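PDB 7CMA: A151R from African swine fever virus Georgia 2007/1, which is a non-structural viral protein that binds a zinc ion through three cysteines and a histidine and whose biochemical role is not firmly established. Local coordinates for residues A[90-102]-A[120-133]. Sequence-based numbering, arbitrary orientation.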
loop_
_atom_site.group_PDB
_atom_site.type_symbol
_atom_site.label_atom_id
_atom_site.label_comp_id
_atom_site.label_asym_id
_atom_site.label_seq_id
_atom_site.Cartn_x
_atom_site.Cartn_y
_atom_site.Cartn_z
ATOM N N ASN A 90 3.679 -19.925 9.702
ATOM C CA ASN A 90 5.153 -19.858 9.505
ATOM C C ASN A 90 5.629 -18.422 9.739
ATOM O O ASN A 90 5.329 -17.535 8.902
ATOM C CB ASN A 90 5.572 -20.374 8.128
ATOM C CG ASN A 90 5.466 -21.881 8.005
ATOM O OD1 ASN A 90 5.178 -22.574 8.987
ATOM N ND2 ASN A 90 5.818 -22.404 6.841
ATOM N N LYS A 91 6.316 -18.199 10.857
ATOM C CA LYS A 91 6.859 -16.870 11.232
ATOM C C LYS A 91 8.343 -17.013 11.531
ATOM O O LYS A 91 8.780 -18.136 11.811
ATOM C CB LYS A 91 6.099 -16.307 12.432
ATOM C CG LYS A 91 4.640 -15.985 12.173
ATOM C CD LYS A 91 3.991 -15.224 13.304
ATOM C CE LYS A 91 2.487 -15.136 13.172
ATOM N NZ LYS A 91 1.896 -14.333 14.267
ATOM N N ILE A 92 9.077 -15.900 11.522
ATOM C CA ILE A 92 10.540 -15.923 11.767
ATOM C C ILE A 92 10.872 -14.937 12.888
ATOM O O ILE A 92 10.176 -13.905 13.013
ATOM C CB ILE A 92 11.321 -15.631 10.472
ATOM C CG1 ILE A 92 11.000 -14.246 9.905
ATOM C CG2 ILE A 92 11.078 -16.731 9.448
ATOM C CD1 ILE A 92 12.096 -13.680 9.036
ATOM N N TRP A 93 11.855 -15.290 13.710
ATOM C CA TRP A 93 12.445 -14.377 14.720
ATOM C C TRP A 93 13.865 -14.002 14.287
ATOM O O TRP A 93 14.676 -14.913 14.102
ATOM C CB TRP A 93 12.429 -15.042 16.101
ATOM C CG TRP A 93 13.103 -14.230 17.160
ATOM C CD1 TRP A 93 14.437 -14.206 17.446
ATOM C CD2 TRP A 93 12.489 -13.252 18.020
ATOM N NE1 TRP A 93 14.692 -13.289 18.431
ATOM C CE2 TRP A 93 13.527 -12.650 18.763
ATOM C CE3 TRP A 93 11.183 -12.776 18.184
ATOM C CZ2 TRP A 93 13.281 -11.663 19.718
ATOM C CZ3 TRP A 93 10.941 -11.802 19.126
ATOM C CH2 TRP A 93 11.979 -11.253 19.880
ATOM N N SER A 94 14.170 -12.708 14.211
ATOM C CA SER A 94 15.542 -12.256 13.859
ATOM C C SER A 94 16.262 -11.732 15.105
ATOM O O SER A 94 15.718 -10.828 15.769
ATOM C CB SER A 94 15.520 -11.225 12.770
ATOM O OG SER A 94 16.846 -10.870 12.400
ATOM N N GLY A 95 17.500 -12.183 15.313
ATOM C CA GLY A 95 18.411 -11.657 16.346
ATOM C C GLY A 95 18.481 -12.575 17.557
ATOM O O GLY A 95 17.996 -13.715 17.461
ATOM N N GLU A 96 19.164 -12.131 18.617
ATOM C CA GLU A 96 19.273 -12.864 19.908
ATOM C C GLU A 96 17.871 -13.252 20.378
ATOM O O GLU A 96 16.963 -12.419 20.389
ATOM C CB GLU A 96 19.998 -12.002 20.946
ATOM C CG GLU A 96 21.019 -12.771 21.771
ATOM C CD GLU A 96 20.551 -13.153 23.166
ATOM O OE1 GLU A 96 21.040 -12.542 24.139
ATOM O OE2 GLU A 96 19.720 -14.075 23.280
ATOM N N PRO A 97 17.624 -14.543 20.687
ATOM C CA PRO A 97 16.283 -15.004 21.039
ATOM C C PRO A 97 15.712 -14.289 22.274
ATOM O O PRO A 97 14.497 -14.237 22.410
ATOM C CB PRO A 97 16.467 -16.502 21.329
ATOM C CG PRO A 97 17.718 -16.879 20.562
ATOM C CD PRO A 97 18.594 -15.645 20.611
ATOM N N ARG A 98 16.586 -13.780 23.148
ATOM C CA ARG A 98 16.176 -13.240 24.474
ATOM C C ARG A 98 15.886 -11.738 24.348
ATOM O O ARG A 98 16.660 -11.036 23.675
ATOM C CB ARG A 98 17.247 -13.533 25.530
ATOM C CG ARG A 98 17.052 -14.857 26.255
ATOM C CD ARG A 98 17.849 -15.987 25.631
ATOM N NE ARG A 98 19.246 -15.969 26.045
ATOM C CZ ARG A 98 20.251 -16.492 25.347
ATOM N NH1 ARG A 98 21.487 -16.416 25.810
ATOM N NH2 ARG A 98 20.019 -17.080 24.186
ATOM N N THR A 99 14.741 -11.300 24.881
ATOM C CA THR A 99 14.339 -9.870 24.946
ATOM C C THR A 99 13.984 -9.519 26.392
ATOM O O THR A 99 13.283 -10.314 27.041
ATOM C CB THR A 99 13.175 -9.573 23.991
ATOM O OG1 THR A 99 13.554 -9.993 22.684
ATOM C CG2 THR A 99 12.793 -8.111 23.942
ATOM N N GLN A 100 14.489 -8.388 26.877
ATOM C CA GLN A 100 14.137 -7.836 28.206
ATOM C C GLN A 100 12.762 -7.168 28.111
ATOM O O GLN A 100 12.560 -6.370 27.178
ATOM C CB GLN A 100 15.223 -6.862 28.667
ATOM C CG GLN A 100 16.610 -7.490 28.735
ATOM C CD GLN A 100 16.791 -8.362 29.954
ATOM O OE1 GLN A 100 16.073 -8.238 30.945
ATOM N NE2 GLN A 100 17.794 -9.223 29.907
ATOM N N ILE A 101 11.801 -7.647 28.902
ATOM C CA ILE A 101 10.390 -7.163 28.879
ATOM C C ILE A 101 9.952 -6.850 30.311
ATOM O O ILE A 101 10.548 -7.406 31.249
ATOM C CB ILE A 101 9.461 -8.195 28.207
ATOM C CG1 ILE A 101 9.267 -9.443 29.071
ATOM C CG2 ILE A 101 9.969 -8.545 26.820
ATOM C CD1 ILE A 101 7.936 -10.138 28.848
ATOM N N TYR A 102 9.023 -5.907 30.458
ATOM C CA TYR A 102 8.459 -5.496 31.766
ATOM C C TYR A 102 6.964 -5.232 31.597
ATOM O O TYR A 102 6.582 -4.543 30.626
ATOM C CB TYR A 102 9.187 -4.260 32.299
ATOM C CG TYR A 102 8.724 -3.803 33.659
ATOM C CD1 TYR A 102 8.961 -4.568 34.789
ATOM C CD2 TYR A 102 7.981 -2.645 33.807
ATOM C CE1 TYR A 102 8.519 -4.168 36.040
ATOM C CE2 TYR A 102 7.528 -2.231 35.049
ATOM C CZ TYR A 102 7.807 -2.989 36.172
ATOM O OH TYR A 102 7.365 -2.578 37.399
ATOM N N PHE A 120 14.669 0.199 33.736
ATOM C CA PHE A 120 14.166 -0.934 32.914
ATOM C C PHE A 120 15.174 -2.088 32.962
ATOM O O PHE A 120 14.756 -3.252 33.134
ATOM C CB PHE A 120 13.912 -0.477 31.474
ATOM C CG PHE A 120 13.437 -1.564 30.543
ATOM C CD1 PHE A 120 12.123 -2.005 30.579
ATOM C CD2 PHE A 120 14.306 -2.156 29.639
ATOM C CE1 PHE A 120 11.685 -2.999 29.719
ATOM C CE2 PHE A 120 13.869 -3.161 28.790
ATOM C CZ PHE A 120 12.559 -3.576 28.827
ATOM N N TRP A 121 16.463 -1.770 32.820
ATOM C CA TRP A 121 17.540 -2.783 32.657
ATOM C C TRP A 121 17.561 -3.720 33.870
ATOM O O TRP A 121 18.044 -4.859 33.724
ATOM C CB TRP A 121 18.900 -2.106 32.442
ATOM C CG TRP A 121 19.964 -3.039 31.948
ATOM C CD1 TRP A 121 20.115 -3.513 30.677
ATOM C CD2 TRP A 121 20.997 -3.666 32.733
ATOM N NE1 TRP A 121 21.180 -4.371 30.611
ATOM C CE2 TRP A 121 21.742 -4.483 31.854
ATOM C CE3 TRP A 121 21.374 -3.607 34.080
ATOM C CZ2 TRP A 121 22.837 -5.232 32.284
ATOM C CZ3 TRP A 121 22.457 -4.346 34.502
ATOM C CH2 TRP A 121 23.175 -5.149 33.615
ATOM N N ASN A 122 17.060 -3.257 35.019
ATOM C CA ASN A 122 17.199 -3.982 36.312
ATOM C C ASN A 122 15.829 -4.505 36.758
ATOM O O ASN A 122 15.798 -5.523 37.471
ATOM C CB ASN A 122 17.846 -3.104 37.384
ATOM C CG ASN A 122 19.324 -2.880 37.138
ATOM O OD1 ASN A 122 20.138 -3.773 37.366
ATOM N ND2 ASN A 122 19.673 -1.706 36.639
ATOM N N VAL A 123 14.745 -3.891 36.274
ATOM C CA VAL A 123 13.350 -4.241 36.683
ATOM C C VAL A 123 12.733 -5.182 35.634
ATOM O O VAL A 123 11.693 -5.796 35.943
ATOM C CB VAL A 123 12.493 -2.975 36.890
ATOM C CG1 VAL A 123 11.873 -2.483 35.591
ATOM C CG2 VAL A 123 11.423 -3.188 37.950
ATOM N N SER A 124 13.436 -5.405 34.516
ATOM C CA SER A 124 12.948 -6.205 33.357
ATOM C C SER A 124 13.269 -7.689 33.570
ATOM O O SER A 124 14.126 -7.988 34.419
ATOM C CB SER A 124 13.543 -5.700 32.066
ATOM O OG SER A 124 14.933 -5.981 32.002
ATOM N N THR A 125 12.668 -8.565 32.757
ATOM C CA THR A 125 12.939 -10.028 32.753
ATOM C C THR A 125 13.319 -10.473 31.336
ATOM O O THR A 125 12.637 -10.049 30.384
ATOM C CB THR A 125 11.727 -10.804 33.281
ATOM O OG1 THR A 125 11.433 -10.288 34.578
ATOM C CG2 THR A 125 11.959 -12.297 33.354
ATOM N N SER A 126 14.374 -11.283 31.222
ATOM C CA SER A 126 14.835 -11.901 29.956
ATOM C C SER A 126 13.882 -13.032 29.569
ATOM O O SER A 126 13.745 -13.974 30.353
ATOM C CB SER A 126 16.248 -12.399 30.083
ATOM O OG SER A 126 16.964 -12.188 28.878
ATOM N N VAL A 127 13.358 -12.989 28.348
ATOM C CA VAL A 127 12.188 -13.808 27.927
ATOM C C VAL A 127 12.388 -14.204 26.459
ATOM O O VAL A 127 13.152 -13.492 25.772
ATOM C CB VAL A 127 10.880 -13.030 28.171
ATOM C CG1 VAL A 127 10.050 -12.872 26.909
ATOM C CG2 VAL A 127 10.060 -13.651 29.290
ATOM N N GLY A 128 12.007 -15.440 26.117
ATOM C CA GLY A 128 12.149 -16.012 24.764
ATOM C C GLY A 128 11.241 -15.309 23.756
ATOM O O GLY A 128 10.540 -14.366 24.101
ATOM N N PRO A 129 11.313 -15.678 22.461
ATOM C CA PRO A 129 10.576 -14.966 21.417
ATOM C C PRO A 129 9.048 -15.168 21.451
ATOM O O PRO A 129 8.355 -14.344 20.918
ATOM C CB PRO A 129 11.171 -15.549 20.130
ATOM C CG PRO A 129 11.592 -16.950 20.525
ATOM C CD PRO A 129 12.106 -16.801 21.940
ATOM N N HIS A 130 8.564 -16.248 22.074
ATOM C CA HIS A 130 7.210 -16.807 21.794
ATOM C C HIS A 130 6.119 -15.782 22.143
ATOM O O HIS A 130 5.114 -15.724 21.406
ATOM C CB HIS A 130 7.011 -18.136 22.527
ATOM C CG HIS A 130 8.101 -19.118 22.274
ATOM N ND1 HIS A 130 8.038 -20.044 21.249
ATOM C CD2 HIS A 130 9.318 -19.262 22.841
ATOM C CE1 HIS A 130 9.153 -20.747 21.231
ATOM N NE2 HIS A 130 9.962 -20.268 22.180
ATOM N N ILE A 131 6.353 -14.942 23.159
ATOM C CA ILE A 131 5.325 -13.998 23.691
ATOM C C ILE A 131 5.038 -12.903 22.650
ATOM O O ILE A 131 3.998 -12.242 22.767
ATOM C CB ILE A 131 5.769 -13.408 25.045
ATOM C CG1 ILE A 131 4.651 -12.584 25.690
ATOM C CG2 ILE A 131 7.057 -12.608 24.894
ATOM C CD1 ILE A 131 5.015 -11.981 27.034
ATOM N N PHE A 132 5.915 -12.736 21.657
ATOM C CA PHE A 132 5.776 -11.670 20.629
ATOM C C PHE A 132 4.832 -12.131 19.511
ATOM O O PHE A 132 4.420 -11.289 18.699
ATOM C CB PHE A 132 7.149 -11.271 20.086
ATOM C CG PHE A 132 7.978 -10.469 21.051
ATOM C CD1 PHE A 132 7.733 -9.118 21.237
ATOM C CD2 PHE A 132 8.878 -11.099 21.898
ATOM C CE1 PHE A 132 8.476 -8.388 22.151
ATOM C CE2 PHE A 132 9.599 -10.375 22.832
ATOM C CZ PHE A 132 9.392 -9.020 22.959
ATOM N N ASN A 133 4.402 -13.395 19.554
ATOM C CA ASN A 133 3.470 -13.993 18.561
ATOM C C ASN A 133 2.158 -13.194 18.542
ATOM O O ASN A 133 1.623 -12.991 17.455
ATOM C CB ASN A 133 3.230 -15.474 18.852
ATOM C CG ASN A 133 2.420 -16.166 17.782
ATOM O OD1 ASN A 133 1.411 -16.804 18.081
ATOM N ND2 ASN A 133 2.872 -16.075 16.542
#
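The amide oxygen OE1 of Q100 accepts a short hydrogen bond of 2.7 Å from S124 OG, the hydroxyl donating from 25° off the carbonyl plane. S124, the first residue past helix 120-123, offers a small hydroxyl close to the backbone, and the bend of the glutamine at chi2 turns its amide across toward it. A long side chain ending in an amide can make this span on the partly exposed face that Q100 shares with S126. Beside it the backbones pair antiparallel: T99 and I101 each exchange two hydrogen bonds, with V127 and T125 respectively. Three are nearly straight, whereas V127 N to T99 O bends to 132° at the hydrogen.

On the other face I101, V127 and the methyl of T99 form an apolar patch with I131 and F132. Branched I101 serves two sides: CD1 meets I131 CD1 tip to tip at 3.9 Å and touches V127, while CG2 reaches F132 CZ. Farther along, P129 lays its compact ring against W93, CB 3.7 Å from the centroid of the indole's six-membered ring, a CH-pi contact. The indole is further fixed by NE1-H, bonded to E96 O. F132, broad enough to bridge I101 and W93, meets the indole with planes at 46° and stacks on W138. At the far end the flat Y102 ring receives V123 CG1 over one face.

The F120 ring edge meets the strand backbone, CZ 3.2 Å from Q100 O, and its side chain lies about 8 Å from the zinc ion. Strand 125-127 edges a three-stranded antiparallel sheet whose opposite edge strand, 107-109, supplies H109 to the zinc site completed by C116, C139 and C142.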